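Local coordinates for protein urocanate hydratase (Paenibacillus sp. Soil724D2, PDB 7NED) that is a urocanate hydratase family enzyme that probably hydrates thiourocanate in bacterial ergothioneine breakdown, with NAD+ as cofactor, at residues G232-I237 with Y262-S267; D253-H258 with N313-R318; V295-M300 with Q327-I332. One frame throughout, in Å; residues are numbered along the deposited sequence.

Contact 1: residues G232-I237 with Y262-S267. With NAD (nicotinamide-adenine-dinucleotide), chain C.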
loop_
_atom_site.group_PDB
_atom_site.type_symbol
_atom_site.label_atom_id
_atom_site.label_comp_id
_atom_site.label_asym_id
_atom_site.label_seq_id
_atom_site.Cartn_x
_atom_site.Cartn_y
_atom_site.Cartn_z
ATOM N N GLY A 232 -25.123 22.252 21.018
ATOM C CA GLY A 232 -26.250 21.790 20.236
ATOM C C GLY A 232 -25.778 20.825 19.168
ATOM O O GLY A 232 -24.577 20.599 18.970
ATOM N N ASN A 233 -26.751 20.278 18.463
ATOM C CA ASN A 233 -26.502 19.326 17.402
ATOM C C ASN A 233 -26.585 20.044 16.060
ATOM O O ASN A 233 -27.553 20.763 15.797
ATOM C CB ASN A 233 -27.519 18.194 17.489
ATOM C CG ASN A 233 -27.144 17.020 16.642
ATOM O OD1 ASN A 233 -26.929 17.151 15.426
ATOM N ND2 ASN A 233 -27.046 15.859 17.273
ATOM N N ALA A 234 -25.551 19.877 15.230
ATOM C CA ALA A 234 -25.555 20.530 13.919
ATOM C C ALA A 234 -26.779 20.155 13.085
ATOM O O ALA A 234 -27.255 20.972 12.277
ATOM C CB ALA A 234 -24.272 20.193 13.133
ATOM N N SER A 235 -27.294 18.928 13.231
ATOM C CA SER A 235 -28.428 18.554 12.400
ATOM C C SER A 235 -29.724 19.185 12.895
ATOM O O SER A 235 -30.748 19.074 12.214
ATOM C CB SER A 235 -28.579 17.018 12.324
ATOM O OG SER A 235 -28.699 16.474 13.629
ATOM N N ASP A 236 -29.699 19.835 14.052
ATOM C CA ASP A 236 -30.803 20.672 14.504
ATOM C C ASP A 236 -30.572 22.143 14.188
ATOM O O ASP A 236 -31.503 22.833 13.757
ATOM C CB ASP A 236 -31.009 20.522 16.021
ATOM C CG ASP A 236 -31.324 19.091 16.429
ATOM O OD1 ASP A 236 -30.996 18.702 17.576
ATOM O OD2 ASP A 236 -31.924 18.374 15.613
ATOM N N ILE A 237 -29.345 22.639 14.388
ATOM C CA ILE A 237 -29.109 24.081 14.284
ATOM C C ILE A 237 -29.110 24.508 12.830
ATOM O O ILE A 237 -29.683 25.549 12.477
ATOM C CB ILE A 237 -27.789 24.487 14.958
ATOM C CG1 ILE A 237 -27.808 24.231 16.479
ATOM C CG2 ILE A 237 -27.440 25.990 14.619
ATOM C CD1 ILE A 237 -28.881 24.987 17.220
ATOM N N TYR A 262 -18.954 5.694 16.161
ATOM C CA TYR A 262 -18.216 6.357 17.207
ATOM C C TYR A 262 -18.150 7.869 17.046
ATOM O O TYR A 262 -17.626 8.521 17.941
ATOM C CB TYR A 262 -16.790 5.802 17.265
ATOM C CG TYR A 262 -16.788 4.307 17.557
ATOM C CD1 TYR A 262 -16.796 3.377 16.534
ATOM C CD2 TYR A 262 -16.858 3.850 18.871
ATOM C CE1 TYR A 262 -16.807 2.004 16.815
ATOM C CE2 TYR A 262 -16.870 2.515 19.158
ATOM C CZ TYR A 262 -16.852 1.597 18.136
ATOM O OH TYR A 262 -16.877 0.271 18.466
ATOM N N GLY A 263 -18.646 8.423 15.937
ATOM C CA GLY A 263 -18.442 9.828 15.626
ATOM C C GLY A 263 -19.715 10.652 15.731
ATOM O O GLY A 263 -20.045 11.160 16.803
ATOM N N TYR A 264 -20.455 10.740 14.639
ATOM C CA TYR A 264 -21.561 11.691 14.505
ATOM C C TYR A 264 -22.734 11.367 15.433
ATOM O O TYR A 264 -23.293 10.259 15.400
ATOM C CB TYR A 264 -22.038 11.684 13.057
ATOM C CG TYR A 264 -22.880 12.867 12.767
ATOM C CD1 TYR A 264 -24.211 12.903 13.154
ATOM C CD2 TYR A 264 -22.328 13.992 12.173
ATOM C CE1 TYR A 264 -24.998 14.041 12.914
ATOM C CE2 TYR A 264 -23.106 15.127 11.910
ATOM C CZ TYR A 264 -24.429 15.140 12.293
ATOM O OH TYR A 264 -25.188 16.255 12.039
ATOM N N VAL A 265 -23.147 12.347 16.235
ATOM C CA VAL A 265 -24.247 12.170 17.178
ATOM C C VAL A 265 -25.553 12.502 16.465
ATOM O O VAL A 265 -25.723 13.648 16.011
ATOM C CB VAL A 265 -24.084 13.048 18.415
ATOM C CG1 VAL A 265 -25.252 12.790 19.334
ATOM C CG2 VAL A 265 -22.732 12.744 19.086
ATOM N N PRO A 266 -26.489 11.566 16.366
ATOM C CA PRO A 266 -27.738 11.840 15.665
ATOM C C PRO A 266 -28.557 12.854 16.426
ATOM O O PRO A 266 -28.383 13.047 17.630
ATOM C CB PRO A 266 -28.454 10.480 15.654
ATOM C CG PRO A 266 -27.410 9.463 15.987
ATOM C CD PRO A 266 -26.444 10.200 16.901
ATOM N N SER A 267 -29.476 13.492 15.706
ATOM C CA SER A 267 -30.442 14.354 16.374
ATOM C C SER A 267 -31.228 13.529 17.381
ATOM O O SER A 267 -31.586 12.379 17.113
ATOM C CB SER A 267 -31.399 14.992 15.363
ATOM O OG SER A 267 -32.303 15.857 16.040
HETATM P PA NAD C . -13.303 14.329 17.105
HETATM O O1A NAD C . -14.203 13.098 17.049
HETATM O O2A NAD C . -12.288 14.613 18.137
HETATM O O5B NAD C . -14.428 15.565 17.386
HETATM C C5B NAD C . -15.585 15.456 16.659
HETATM C C4B NAD C . -16.561 16.523 17.339
HETATM O O4B NAD C . -17.833 16.543 16.755
HETATM C C3B NAD C . -16.712 15.991 18.801
HETATM O O3B NAD C . -16.472 17.001 19.691
HETATM C C2B NAD C . -18.208 15.550 18.845
HETATM O O2B NAD C . -18.825 15.836 20.047
HETATM C C1B NAD C . -18.784 16.542 17.839
HETATM N N9A NAD C . -20.030 16.111 17.204
HETATM C C8A NAD C . -20.419 14.844 16.782
HETATM N N7A NAD C . -21.616 14.821 16.251
HETATM C C5A NAD C . -22.042 16.142 16.295
HETATM C C6A NAD C . -23.239 16.776 15.894
HETATM N N6A NAD C . -24.243 16.083 15.310
HETATM N N1A NAD C . -23.386 18.119 16.066
HETATM C C2A NAD C . -22.357 18.754 16.682
HETATM N N3A NAD C . -21.174 18.289 17.115
HETATM C C4A NAD C . -21.053 16.961 16.906
HETATM O O3 NAD C . -12.936 14.433 15.585
HETATM P PN NAD C . -11.765 15.408 15.113
HETATM O O1N NAD C . -10.326 15.018 15.279
HETATM O O2N NAD C . -12.224 16.826 15.381
HETATM O O5D NAD C . -11.883 15.363 13.394
HETATM C C5D NAD C . -13.187 15.717 12.902
HETATM C C4D NAD C . -13.218 15.488 11.416
HETATM O O4D NAD C . -12.092 16.068 10.784
HETATM C C3D NAD C . -12.990 13.892 11.290
HETATM O O3D NAD C . -13.842 13.329 10.300
HETATM C C2D NAD C . -11.497 13.765 10.814
HETATM O O2D NAD C . -11.235 12.747 9.936
HETATM C C1D NAD C . -11.646 15.043 9.929
HETATM N N1N NAD C . -10.460 15.516 9.203
HETATM C C2N NAD C . -10.137 14.656 8.171
HETATM C C3N NAD C . -9.092 14.939 7.306
HETATM C C7N NAD C . -8.780 13.884 6.235
HETATM O O7N NAD C . -8.236 14.134 5.160
HETATM N N7N NAD C . -9.072 12.566 6.543
HETATM C C4N NAD C . -8.407 16.143 7.518
HETATM C C5N NAD C . -8.780 16.989 8.562
HETATM C C6N NAD C . -9.851 16.671 9.415
#
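Asn233 OD1 is gripped by three donors while the other half of the same amide reaches across to Val265, and together they build the adenine end of the NAD site in the Rossmann-like domain. Asn233 is the N-cap of the helix that starts at Ala234. Its OD1 accepts Ser235 N in the carbonyl plane, on a lone pair (2.8 Å), and Ser235 OG from 56° above that plane. The third donor is N6A of the adenine, 2.9 Å from Asn233 OD1. With CG anti to the backbone N (chi1 -167°), the amide extends toward the loop, and Asn233 ND2 donates to Val265 O at 2.9 Å with an N-H...O angle of 161°. The bonds on both ends of the amide should fix its flip.

The adenine is read by backbone as well. Ala234 N donates to NAD N1A and Val265 N to NAD N7A, both nearly straight, so its two edges are held by different segments, a pattern consistent with recognition of adenine. N6A also makes a weak bond to Val265 O. Against the ring of Tyr264 the amino group lies over one face, 3.1 Å above the plane and offset toward the rim, while Ser235 OG sits at the ring edge. Tyr264 OH itself is hydrogen-bonded to Glu296 of helix 282-305. Farther out, where the contact meets solvent, Ser267 OG donates to the syn lone pair of Asp236 OD2 at 2.6 Å.

Contact 2: residues D253-H258 with N313-R318. With NAD (nicotinamide-adenine-dinucleotide), chain C.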
loop_
_atom_site.group_PDB
_atom_site.type_symbol
_atom_site.label_atom_id
_atom_site.label_comp_id
_atom_site.label_asym_id
_atom_site.label_seq_id
_atom_site.Cartn_x
_atom_site.Cartn_y
_atom_site.Cartn_z
ATOM N N ASP A 253 -18.361 22.050 8.092
ATOM C CA ASP A 253 -18.661 21.138 9.182
ATOM C C ASP A 253 -17.373 20.395 9.476
ATOM O O ASP A 253 -16.623 20.077 8.556
ATOM C CB ASP A 253 -19.778 20.160 8.790
ATOM C CG ASP A 253 -20.036 19.110 9.878
ATOM O OD1 ASP A 253 -19.262 18.127 9.984
ATOM O OD2 ASP A 253 -20.994 19.285 10.657
ATOM N N GLN A 254 -17.085 20.166 10.743
ATOM C CA GLN A 254 -15.973 19.299 11.025
ATOM C C GLN A 254 -16.300 18.422 12.212
ATOM O O GLN A 254 -15.466 18.169 13.085
ATOM C CB GLN A 254 -14.688 20.087 11.205
ATOM C CG GLN A 254 -13.506 19.272 10.677
ATOM C CD GLN A 254 -12.231 20.047 10.720
ATOM O OE1 GLN A 254 -12.129 21.072 11.403
ATOM N NE2 GLN A 254 -11.288 19.660 9.853
ATOM N N THR A 255 -17.475 17.844 12.149
ATOM C CA THR A 255 -17.869 16.834 13.069
ATOM C C THR A 255 -17.175 15.530 12.615
ATOM O O THR A 255 -16.675 15.380 11.532
ATOM C CB THR A 255 -19.377 16.579 13.028
ATOM O OG1 THR A 255 -19.750 16.219 11.726
ATOM C CG2 THR A 255 -20.175 17.804 13.467
ATOM N N SER A 256 -17.324 14.504 13.409
ATOM C CA SER A 256 -16.804 13.216 13.054
ATOM C C SER A 256 -17.808 12.434 12.159
ATOM O O SER A 256 -18.202 11.401 12.517
ATOM C CB SER A 256 -16.471 12.430 14.308
ATOM O OG SER A 256 -17.569 12.440 15.179
ATOM N N ALA A 257 -18.164 12.967 10.995
ATOM C CA ALA A 257 -19.096 12.379 10.084
ATOM C C ALA A 257 -18.553 11.153 9.398
ATOM O O ALA A 257 -19.271 10.449 8.811
ATOM C CB ALA A 257 -19.603 13.385 9.074
ATOM N N HIS A 258 -17.274 10.922 9.495
ATOM C CA HIS A 258 -16.706 9.727 8.870
ATOM C C HIS A 258 -17.087 8.446 9.590
ATOM O O HIS A 258 -16.871 7.353 9.043
ATOM C CB HIS A 258 -15.178 9.830 8.852
ATOM C CG HIS A 258 -14.558 9.794 10.218
ATOM N ND1 HIS A 258 -14.616 10.866 11.089
ATOM C CD2 HIS A 258 -13.865 8.821 10.860
ATOM C CE1 HIS A 258 -13.995 10.548 12.213
ATOM N NE2 HIS A 258 -13.522 9.316 12.093
ATOM N N ASN A 313 -15.069 19.953 4.814
ATOM C CA ASN A 313 -13.796 20.212 5.472
ATOM C C ASN A 313 -13.010 18.925 5.707
ATOM O O ASN A 313 -12.192 18.840 6.630
ATOM C CB ASN A 313 -14.025 20.976 6.780
ATOM C CG ASN A 313 -12.856 21.857 7.166
ATOM O OD1 ASN A 313 -11.830 21.924 6.477
ATOM N ND2 ASN A 313 -13.004 22.548 8.306
ATOM N N GLY A 314 -13.253 17.927 4.865
ATOM C CA GLY A 314 -12.467 16.721 4.822
ATOM C C GLY A 314 -12.941 15.690 5.811
ATOM O O GLY A 314 -12.119 15.074 6.469
ATOM N N ASN A 315 -14.244 15.498 5.968
ATOM C CA ASN A 315 -14.703 14.486 6.911
ATOM C C ASN A 315 -15.684 13.517 6.277
ATOM O O ASN A 315 -16.462 12.896 6.999
ATOM C CB ASN A 315 -15.312 15.128 8.153
ATOM C CG ASN A 315 -16.524 16.028 7.834
ATOM O OD1 ASN A 315 -16.810 16.303 6.662
ATOM N ND2 ASN A 315 -17.205 16.514 8.875
ATOM N N ASN A 316 -15.632 13.330 4.946
ATOM C CA ASN A 316 -16.627 12.491 4.248
ATOM C C ASN A 316 -18.061 12.832 4.567
ATOM O O ASN A 316 -18.931 11.967 4.468
ATOM C CB ASN A 316 -16.387 10.990 4.471
ATOM C CG ASN A 316 -15.328 10.405 3.546
ATOM O OD1 ASN A 316 -14.246 10.937 3.332
ATOM N ND2 ASN A 316 -15.632 9.194 3.091
ATOM N N ILE A 317 -18.351 14.103 4.869
ATOM C CA ILE A 317 -19.741 14.375 5.191
ATOM C C ILE A 317 -20.595 14.267 3.924
ATOM O O ILE A 317 -21.737 13.807 3.989
ATOM C CB ILE A 317 -19.919 15.733 5.889
ATOM C CG1 ILE A 317 -21.342 15.802 6.464
ATOM C CG2 ILE A 317 -19.707 16.825 4.869
ATOM C CD1 ILE A 317 -21.647 17.009 7.391
ATOM N N ARG A 318 -20.052 14.637 2.743
ATOM C CA ARG A 318 -20.863 14.553 1.529
ATOM C C ARG A 318 -21.072 13.103 1.134
ATOM O O ARG A 318 -22.180 12.714 0.734
ATOM C CB ARG A 318 -20.217 15.327 0.373
ATOM C CG ARG A 318 -20.154 16.865 0.576
ATOM C CD ARG A 318 -19.186 17.472 -0.443
ATOM N NE ARG A 318 -17.919 16.757 -0.385
ATOM C CZ ARG A 318 -17.059 16.661 -1.396
ATOM N NH1 ARG A 318 -17.314 17.262 -2.543
ATOM N NH2 ARG A 318 -15.950 15.926 -1.275
HETATM P PA NAD C . -13.303 14.329 17.105
HETATM O O1A NAD C . -14.203 13.098 17.049
HETATM O O2A NAD C . -12.288 14.613 18.137
HETATM O O5B NAD C . -14.428 15.565 17.386
HETATM C C5B NAD C . -15.585 15.456 16.659
HETATM C C4B NAD C . -16.561 16.523 17.339
HETATM O O4B NAD C . -17.833 16.543 16.755
HETATM C C3B NAD C . -16.712 15.991 18.801
HETATM O O3B NAD C . -16.472 17.001 19.691
HETATM C C2B NAD C . -18.208 15.550 18.845
HETATM O O2B NAD C . -18.825 15.836 20.047
HETATM C C1B NAD C . -18.784 16.542 17.839
HETATM N N9A NAD C . -20.030 16.111 17.204
HETATM C C8A NAD C . -20.419 14.844 16.782
HETATM N N7A NAD C . -21.616 14.821 16.251
HETATM C C5A NAD C . -22.042 16.142 16.295
HETATM C C6A NAD C . -23.239 16.776 15.894
HETATM N N6A NAD C . -24.243 16.083 15.310
HETATM N N1A NAD C . -23.386 18.119 16.066
HETATM C C2A NAD C . -22.357 18.754 16.682
HETATM N N3A NAD C . -21.174 18.289 17.115
HETATM C C4A NAD C . -21.053 16.961 16.906
HETATM O O3 NAD C . -12.936 14.433 15.585
HETATM P PN NAD C . -11.765 15.408 15.113
HETATM O O1N NAD C . -10.326 15.018 15.279
HETATM O O2N NAD C . -12.224 16.826 15.381
HETATM O O5D NAD C . -11.883 15.363 13.394
HETATM C C5D NAD C . -13.187 15.717 12.902
HETATM C C4D NAD C . -13.218 15.488 11.416
HETATM O O4D NAD C . -12.092 16.068 10.784
HETATM C C3D NAD C . -12.990 13.892 11.290
HETATM O O3D NAD C . -13.842 13.329 10.300
HETATM C C2D NAD C . -11.497 13.765 10.814
HETATM O O2D NAD C . -11.235 12.747 9.936
HETATM C C1D NAD C . -11.646 15.043 9.929
HETATM N N1N NAD C . -10.460 15.516 9.203
HETATM C C2N NAD C . -10.137 14.656 8.171
HETATM C C3N NAD C . -9.092 14.939 7.306
HETATM C C7N NAD C . -8.780 13.884 6.235
HETATM O O7N NAD C . -8.236 14.134 5.160
HETATM N N7N NAD C . -9.072 12.566 6.543
HETATM C C4N NAD C . -8.407 16.143 7.518
HETATM C C5N NAD C . -8.780 16.989 8.562
HETATM C C6N NAD C . -9.851 16.671 9.415
HETATM O O HOH W 1 -17.203 18.985 6.059
#
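An Asx turn in the loop after strand 250-251 forms one wall of the NAD site of the Rossmann-like domain, and Asn315, just ahead of helix 317-323, plugs into it from the opposing segment. Asp253 OD1 closes the turn by accepting Thr255 N, which meets it from above the carboxylate plane, while Thr255 OG1 donates to the syn lone pair of Asp253 OD1 at 2.6 Å. The remaining anti lone pair of Asp253 OD1 takes Asn315 ND2 at 2.8 Å, giving this buried oxygen three donors. Asn315 ND2 also donates to Thr255 O at 2.9 Å, with an N-H...O angle of 166°. Both acceptors lie close to the amide plane, evidence that the amide is held flat and its rotation fixed. A chi1 of 60° brings the amide over the Asx turn, and the nearly flat chi2 faces ND2 into it. On the other side of the amide a water lies 2.8 Å from Asn315 OD1; it accepts from Asn313 N and also sits beside Asp253 O.

Next to this polar cluster, the methyl CD1 of Ile317 packs on the Asp253 carboxylate at 3.6 Å from Asp253 CG, and Ala257 CB touches Ile317 CG1. Ile317 continues onto Ile293 and Val297 of helix 282-305. At the other end, the amides of Gln254 and Asn313 stack with planes 16° apart, and Gln254 NE2 comes within 3.3 Å of NAD C6N on the nicotinamide ring. His258, whose NE2 is held by Ala43 O, directs the other nitrogen at the nicotinamide ribose: His258 ND1 makes a weak bond to NAD O3D, 2.7 Å away.

Contact 3: residues V295-M300 with Q327-I332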
loop_
_atom_site.group_PDB
_atom_site.type_symbol
_atom_site.label_atom_id
_atom_site.label_comp_id
_atom_site.label_asym_id
_atom_site.label_seq_id
_atom_site.Cartn_x
_atom_site.Cartn_y
_atom_site.Cartn_z
ATOM N N VAL A 295 -29.786 15.407 6.851
ATOM C CA VAL A 295 -30.490 16.649 7.177
ATOM C C VAL A 295 -29.528 17.837 7.211
ATOM O O VAL A 295 -29.835 18.934 6.715
ATOM C CB VAL A 295 -31.220 16.505 8.524
ATOM C CG1 VAL A 295 -31.677 17.859 8.999
ATOM C CG2 VAL A 295 -32.390 15.548 8.392
ATOM N N GLU A 296 -28.379 17.653 7.850
ATOM C CA GLU A 296 -27.415 18.734 7.934
ATOM C C GLU A 296 -26.942 19.155 6.548
ATOM O O GLU A 296 -26.870 20.351 6.252
ATOM C CB GLU A 296 -26.223 18.335 8.816
ATOM C CG GLU A 296 -25.223 19.479 8.939
ATOM C CD GLU A 296 -24.005 19.163 9.795
ATOM O OE1 GLU A 296 -23.920 18.069 10.445
ATOM O OE2 GLU A 296 -23.128 20.038 9.806
ATOM N N VAL A 297 -26.618 18.199 5.682
ATOM C CA VAL A 297 -26.106 18.567 4.366
ATOM C C VAL A 297 -27.209 19.167 3.489
ATOM O O VAL A 297 -26.945 20.035 2.649
ATOM C CB VAL A 297 -25.449 17.353 3.686
ATOM C CG1 VAL A 297 -25.124 17.677 2.236
ATOM C CG2 VAL A 297 -24.217 16.922 4.458
ATOM N N GLU A 298 -28.450 18.715 3.641
ATOM C CA GLU A 298 -29.545 19.396 2.956
ATOM C C GLU A 298 -29.586 20.869 3.338
ATOM O O GLU A 298 -29.743 21.749 2.486
ATOM C CB GLU A 298 -30.876 18.738 3.305
ATOM C CG GLU A 298 -31.174 17.510 2.480
ATOM C CD GLU A 298 -31.392 17.865 1.023
ATOM O OE1 GLU A 298 -32.393 18.551 0.695
ATOM O OE2 GLU A 298 -30.608 17.370 0.184
ATOM N N ALA A 299 -29.455 21.151 4.626
ATOM C CA ALA A 299 -29.382 22.537 5.073
ATOM C C ALA A 299 -28.184 23.254 4.448
ATOM O O ALA A 299 -28.303 24.392 3.976
ATOM C CB ALA A 299 -29.338 22.577 6.601
ATOM N N MET A 300 -27.015 22.603 4.436
ATOM C CA MET A 300 -25.851 23.180 3.769
ATOM C C MET A 300 -26.144 23.469 2.308
ATOM O O MET A 300 -25.744 24.515 1.778
ATOM C CB MET A 300 -24.658 22.228 3.914
ATOM C CG MET A 300 -24.312 22.017 5.388
ATOM S SD MET A 300 -22.907 20.888 5.631
ATOM C CE MET A 300 -21.589 21.652 4.688
ATOM N N GLN A 327 -28.736 13.283 -3.042
ATOM C CA GLN A 327 -28.162 12.902 -4.326
ATOM C C GLN A 327 -27.195 13.941 -4.867
ATOM O O GLN A 327 -26.216 13.583 -5.533
ATOM C CB GLN A 327 -29.284 12.649 -5.330
ATOM C CG GLN A 327 -29.908 11.270 -5.185
ATOM N N ASN A 328 -27.458 15.229 -4.620
ATOM C CA ASN A 328 -26.601 16.304 -5.103
ATOM C C ASN A 328 -25.564 16.725 -4.056
ATOM O O ASN A 328 -24.988 17.815 -4.148
ATOM C CB ASN A 328 -27.464 17.500 -5.520
ATOM C CG ASN A 328 -28.450 17.884 -4.464
ATOM O OD1 ASN A 328 -28.957 17.028 -3.724
ATOM N ND2 ASN A 328 -28.764 19.189 -4.386
ATOM N N ALA A 329 -25.309 15.876 -3.058
ATOM C CA ALA A 329 -24.352 16.241 -2.021
ATOM C C ALA A 329 -23.025 16.705 -2.606
ATOM O O ALA A 329 -22.374 17.592 -2.047
ATOM C CB ALA A 329 -24.140 15.064 -1.061
ATOM N N PHE A 330 -22.595 16.132 -3.720
ATOM C CA PHE A 330 -21.288 16.533 -4.225
ATOM C C PHE A 330 -21.340 17.802 -5.071
ATOM O O PHE A 330 -20.327 18.180 -5.667
ATOM C CB PHE A 330 -20.651 15.365 -4.969
ATOM C CG PHE A 330 -20.184 14.326 -4.041
ATOM C CD1 PHE A 330 -18.896 14.377 -3.521
ATOM C CD2 PHE A 330 -21.049 13.334 -3.618
ATOM C CE1 PHE A 330 -18.469 13.422 -2.619
ATOM C CE2 PHE A 330 -20.627 12.357 -2.707
ATOM C CZ PHE A 330 -19.323 12.408 -2.212
ATOM N N ASP A 331 -22.484 18.497 -5.071
ATOM C CA ASP A 331 -22.502 19.894 -5.498
ATOM C C ASP A 331 -21.675 20.770 -4.561
ATOM O O ASP A 331 -21.190 21.831 -4.963
ATOM C CB ASP A 331 -23.947 20.410 -5.557
ATOM C CG ASP A 331 -24.751 19.843 -6.738
ATOM O OD1 ASP A 331 -24.198 19.128 -7.601
ATOM O OD2 ASP A 331 -25.973 20.090 -6.758
ATOM N N ILE A 332 -21.529 20.356 -3.311
ATOM C CA ILE A 332 -20.745 21.097 -2.333
ATOM C C ILE A 332 -19.268 20.865 -2.609
ATOM O O ILE A 332 -18.842 19.724 -2.812
ATOM C CB ILE A 332 -21.126 20.656 -0.913
ATOM C CG1 ILE A 332 -22.509 21.204 -0.559
ATOM C CG2 ILE A 332 -20.160 21.232 0.089
ATOM C CD1 ILE A 332 -23.059 20.613 0.709
#
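The terminal methyl CD1 of Ile332 meets Val297 and Met300, residues one helical turn apart, and so packs helix 282-305 against the turn before the edge strand of the Rossmann-like domain. Ile332 CD1 lies 3.9 Å from Val297 CG1 and equally 3.9 Å from Met300 CB, so the methyl rests equally against both. The side chain reaches this far because its outer arm is extended: CG1 stands anti to the carbonyl carbon, and a chi2 of 170° carries CD1 to the helix.

Val297 and Ile332 cross obliquely, and the two methyls of the valine are not equally engaged. Val297 CG1, anti to the backbone N at chi1 171°, does the touching here. Besides the isoleucine methyl it meets the turn itself, more loosely, with Val297 CG1 at 4.3 Å from Ala329 CB. The other branch is turned off the isoleucine, Val297 CG2 staying 5.4 Å from Ile332 CD1. In Met300 it is the near part of the chain that packs, for Met300 CE at the far end is 4.4 Å from Ile332 CD1. The contacts of Val297, Met300, Ala329 and Ile332 are all apolar, no hydrogen bond links the two segments, and the buried surface of 182 Å² is modest.

The 3-10 turn at 329-331 is closed within its own segment by Asp331 N donating to Asn328 O at 2.8 Å. Val297 also packs on Ala321 of helix 317-323, while Ile332 O accepts from Arg318 of that helix. Strand 333-334, outermost in the seven-stranded parallel sheet, follows directly, so helices 282-305 and 317-323 are both packed next to the turn that leads into this edge strand.

Overall arrangement
All three contacts lie in the Rossmann-like domain and are mainly buried, but their chemistry differs with their place beside the cofactor. Contacts 1 and 2 share the loop between strand 250-251 and helix 274-280. Contact 1 frames the adenine, bonding it through an asparagine amide and backbone; contact 2 runs along NAD toward the nicotinamide ribose and ring, where its asparagine amide ties protein to protein and NAD is met mostly by packing plus one weak histidine bond. Contact 2 has every touching residue buried, whereas contacts 1 and 3 reach the surface at one rim. Contact 3 is apolar, the Met300 side chain about 11 Å from NAD. Helix 282-305 borders all three.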